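Local coordinates for protein (sliding clamp) (Enterobacteria phage RB69, PDB 1B77) that probably encircles DNA as a ring of three subunits and tethers the phage DNA polymerase to its template, acting as a processivity factor, at residues A[117-120]-A[121-124]; A[8-11]-A[12-16]. All blocks are in the same frame, centred on the assembly; numbering follows the deposited sequence.

Both contacts are local, one along the second half of a helix and the other at a helix start. Interaction 2 comes first in the chain, within helix 5-15; interaction 1 follows, where strand 114-118 passes into helix 120-132. Their centres lie 20 Å apart and their nearest atoms about 9 Å apart, so they do not touch. One six-stranded antiparallel sheet connects them: side chains of interaction 2 rest on strand 28-32 at one edge, and interaction 1 begins in strand 114-118 at the other. The two family regions of the protein thus share a continuous sheet.

Interaction 1 (A[117-120]-A[121-124]); sequences EIKA and EDLQ
The methyl end of I118 lies against the first turn of the helix, its CD1 3.5 Å from L123 CA and 3.9 Å from L123 CB. CG1 of I118 runs anti to its own backbone N (chi1 -177°), which sends the branch forward past D122 CB at 3.9 Å, the two side chains sliding by in opposite directions. At the N-cap, K119 offers its carbonyl: L123 N donates to K119 O at 2.9 Å, almost straight on, with an N-H...O angle of 168°. The next bond, from Q124 N to A120 O at 2.9 Å, approaches somewhat out of the carbonyl plane. K119 and D122 lie side by side, and the aliphatic part of the lysine passes D122 OD2, with K119 CB 3.9 Å from that oxygen. One shell out, A120 N is hydrogen-bonded to N193 OD1, while I118 and L123 both pack on Y194 of strand 194-201. D122 also packs on R87 of the second subunit, which brings the turn to a subunit boundary. The carbonyls of K119 and A120 thus start the helix and I118 packs from the strand onto L123, while the opposite charges of K119 NZ and D122 OD2, 6.3 Å apart, probably add only a diffuse attraction.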
loop_
_atom_site.group_PDB
_atom_site.type_symbol
_atom_site.label_atom_id
_atom_site.label_comp_id
_atom_site.label_asym_id
_atom_site.label_seq_id
_atom_site.Cartn_x
_atom_site.Cartn_y
_atom_site.Cartn_z
ATOM N N GLU A 117 18.708 3.436 -29.773
ATOM C CA GLU A 117 17.371 3.671 -29.261
ATOM C C GLU A 117 16.873 2.522 -28.404
ATOM O O GLU A 117 17.309 1.387 -28.554
ATOM C CB GLU A 117 16.400 3.901 -30.419
ATOM C CG GLU A 117 16.037 2.666 -31.223
ATOM C CD GLU A 117 15.132 3.000 -32.401
ATOM O OE1 GLU A 117 14.200 3.819 -32.226
ATOM O OE2 GLU A 117 15.341 2.444 -33.502
ATOM N N ILE A 118 15.956 2.829 -27.498
ATOM C CA ILE A 118 15.386 1.824 -26.615
ATOM C C ILE A 118 13.861 1.945 -26.659
ATOM O O ILE A 118 13.314 3.044 -26.577
ATOM C CB ILE A 118 15.905 2.019 -25.173
ATOM C CG1 ILE A 118 15.360 0.925 -24.259
ATOM C CG2 ILE A 118 15.549 3.418 -24.678
ATOM C CD1 ILE A 118 16.117 0.802 -22.948
ATOM N N LYS A 119 13.188 0.809 -26.816
ATOM C CA LYS A 119 11.732 0.779 -26.883
ATOM C C LYS A 119 11.136 0.832 -25.484
ATOM O O LYS A 119 11.808 0.499 -24.506
ATOM C CB LYS A 119 11.264 -0.498 -27.589
ATOM C CG LYS A 119 11.801 -0.681 -29.005
ATOM C CD LYS A 119 11.340 -2.008 -29.588
ATOM C CE LYS A 119 11.790 -2.179 -31.033
ATOM N NZ LYS A 119 11.265 -1.085 -31.900
ATOM N N ALA A 120 9.869 1.233 -25.405
ATOM C CA ALA A 120 9.147 1.352 -24.141
ATOM C C ALA A 120 9.203 0.126 -23.221
ATOM O O ALA A 120 9.487 0.263 -22.034
ATOM C CB ALA A 120 7.693 1.726 -24.413
ATOM N N GLU A 121 8.933 -1.067 -23.748
ATOM C CA GLU A 121 8.963 -2.269 -22.906
ATOM C C GLU A 121 10.383 -2.599 -22.452
ATOM O O GLU A 121 10.612 -2.966 -21.293
ATOM C CB GLU A 121 8.378 -3.471 -23.648
ATOM C CG GLU A 121 6.970 -3.260 -24.180
ATOM C CD GLU A 121 6.293 -4.575 -24.542
ATOM O OE1 GLU A 121 7.013 -5.516 -24.965
ATOM O OE2 GLU A 121 5.045 -4.660 -24.405
ATOM N N ASP A 122 11.334 -2.478 -23.372
ATOM C CA ASP A 122 12.730 -2.739 -23.056
ATOM C C ASP A 122 13.171 -1.816 -21.914
ATOM O O ASP A 122 13.780 -2.271 -20.947
ATOM C CB ASP A 122 13.582 -2.523 -24.309
ATOM C CG ASP A 122 13.250 -3.522 -25.409
ATOM O OD1 ASP A 122 12.549 -4.516 -25.116
ATOM O OD2 ASP A 122 13.698 -3.328 -26.560
ATOM N N LEU A 123 12.853 -0.527 -22.018
ATOM C CA LEU A 123 13.206 0.425 -20.965
ATOM C C LEU A 123 12.528 -0.005 -19.670
ATOM O O LEU A 123 13.152 -0.065 -18.609
ATOM C CB LEU A 123 12.741 1.838 -21.323
ATOM C CG LEU A 123 12.907 2.877 -20.199
ATOM C CD1 LEU A 123 14.384 3.027 -19.849
ATOM C CD2 LEU A 123 12.328 4.212 -20.638
ATOM N N GLN A 124 11.239 -0.307 -19.770
ATOM C CA GLN A 124 10.462 -0.743 -18.627
ATOM C C GLN A 124 11.092 -1.980 -17.970
ATOM O O GLN A 124 11.139 -2.075 -16.741
ATOM C CB GLN A 124 9.034 -1.055 -19.072
ATOM C CG GLN A 124 8.061 -1.339 -17.942
ATOM C CD GLN A 124 6.739 -1.887 -18.454
ATOM O OE1 GLN A 124 6.698 -2.962 -19.057
ATOM N NE2 GLN A 124 5.654 -1.149 -18.223
#

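Interaction 2 (A[8-11]-A[12-16]); sequences IAIL and KNFAS
F14 N gives its hydrogen to I10 O at 3.1 Å, and the side chains of the same two residues lie side by side, pointing the same way, with I10 CG2 3.6 Å from F14 CE1. CG2, the branch methyl of I10, is the one that meets the ring: it stands anti to the backbone N, while CG1 (chi1 -62°) lies beside that N. I10 O also takes a weak bond from N13 N. On neighbouring carbonyls, I8 O accepts from K12 N at 3.0 Å and L11 O from A15 N at 3.0 Å, whereas A9 O takes two weak bonds, from K12 N and N13 N. This is the i to i+4 ladder of an alpha-helix, here helix 5-15; I10, L11 and F14 pack on I29 of strand 28-32, and L11 and A15 also reach helix 57-64. N13 is doubly engaged at its amide: OD1 bonds to Y216 OH, and ND2 donates to K188 O, tying the helix to the later half of the chain. K12 NZ reaches N58 OD1 in a weak bond. Near the C-terminal end of the helix, N13 O accepts from S16 N at 3.2 Å; S16 OG lies 2.5 Å from N13 O, a hydrogen bond whose exact length is doubtful.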
loop_
_atom_site.group_PDB
_atom_site.type_symbol
_atom_site.label_atom_id
_atom_site.label_comp_id
_atom_site.label_asym_id
_atom_site.label_seq_id
_atom_site.Cartn_x
_atom_site.Cartn_y
_atom_site.Cartn_z
ATOM N N ILE A 8 1.112 18.405 -16.122
ATOM C CA ILE A 8 1.243 17.991 -14.733
ATOM C C ILE A 8 1.990 16.672 -14.603
ATOM O O ILE A 8 2.811 16.501 -13.699
ATOM C CB ILE A 8 -0.148 17.852 -14.058
ATOM C CG1 ILE A 8 -0.804 19.238 -13.937
ATOM C CG2 ILE A 8 -0.002 17.196 -12.684
ATOM C CD1 ILE A 8 -2.225 19.226 -13.364
ATOM N N ALA A 9 1.705 15.739 -15.504
ATOM C CA ALA A 9 2.366 14.440 -15.466
ATOM C C ALA A 9 3.861 14.582 -15.748
ATOM O O ALA A 9 4.675 13.887 -15.144
ATOM C CB ALA A 9 1.723 13.481 -16.477
ATOM N N ILE A 10 4.230 15.480 -16.655
ATOM C CA ILE A 10 5.644 15.650 -16.947
ATOM C C ILE A 10 6.326 16.371 -15.793
ATOM O O ILE A 10 7.477 16.071 -15.460
ATOM C CB ILE A 10 5.870 16.421 -18.261
ATOM C CG1 ILE A 10 5.281 15.618 -19.429
ATOM C CG2 ILE A 10 7.367 16.624 -18.485
ATOM C CD1 ILE A 10 5.331 16.321 -20.801
ATOM N N LEU A 11 5.617 17.312 -15.175
ATOM C CA LEU A 11 6.177 18.039 -14.041
ATOM C C LEU A 11 6.424 17.095 -12.869
ATOM O O LEU A 11 7.332 17.309 -12.063
ATOM C CB LEU A 11 5.234 19.169 -13.609
ATOM C CG LEU A 11 5.346 20.426 -14.467
ATOM C CD1 LEU A 11 4.243 21.408 -14.116
ATOM C CD2 LEU A 11 6.741 21.042 -14.253
ATOM N N LYS A 12 5.608 16.051 -12.779
ATOM C CA LYS A 12 5.752 15.074 -11.714
ATOM C C LYS A 12 7.031 14.256 -11.948
ATOM O O LYS A 12 7.707 13.876 -10.993
ATOM C CB LYS A 12 4.525 14.159 -11.652
ATOM C CG LYS A 12 4.273 13.578 -10.262
ATOM C CD LYS A 12 3.010 12.720 -10.191
ATOM C CE LYS A 12 2.754 12.229 -8.748
ATOM N NZ LYS A 12 2.433 13.343 -7.774
ATOM N N ASN A 13 7.375 13.996 -13.209
ATOM C CA ASN A 13 8.607 13.260 -13.502
ATOM C C ASN A 13 9.795 14.153 -13.136
ATOM O O ASN A 13 10.791 13.679 -12.599
ATOM C CB ASN A 13 8.676 12.871 -14.986
ATOM C CG ASN A 13 10.041 12.298 -15.387
ATOM O OD1 ASN A 13 10.816 12.952 -16.087
ATOM N ND2 ASN A 13 10.332 11.077 -14.946
ATOM N N PHE A 14 9.670 15.449 -13.415
ATOM C CA PHE A 14 10.719 16.420 -13.093
ATOM C C PHE A 14 10.966 16.509 -11.576
ATOM O O PHE A 14 12.117 16.571 -11.131
ATOM C CB PHE A 14 10.344 17.808 -13.647
ATOM C CG PHE A 14 10.603 17.982 -15.131
ATOM C CD1 PHE A 14 10.518 16.906 -16.011
ATOM C CD2 PHE A 14 10.904 19.245 -15.649
ATOM C CE1 PHE A 14 10.727 17.087 -17.391
ATOM C CE2 PHE A 14 11.113 19.435 -17.020
ATOM C CZ PHE A 14 11.026 18.351 -17.893
ATOM N N ALA A 15 9.896 16.503 -10.782
ATOM C CA ALA A 15 10.029 16.584 -9.326
ATOM C C ALA A 15 10.834 15.418 -8.756
ATOM O O ALA A 15 11.393 15.520 -7.662
ATOM C CB ALA A 15 8.654 16.629 -8.664
ATOM N N SER A 16 10.890 14.306 -9.483
ATOM C CA SER A 16 11.656 13.170 -9.006
ATOM C C SER A 16 13.140 13.422 -9.310
ATOM O O SER A 16 14.019 12.759 -8.763
ATOM C CB SER A 16 11.189 11.882 -9.685
ATOM O OG SER A 16 11.609 11.852 -11.036
#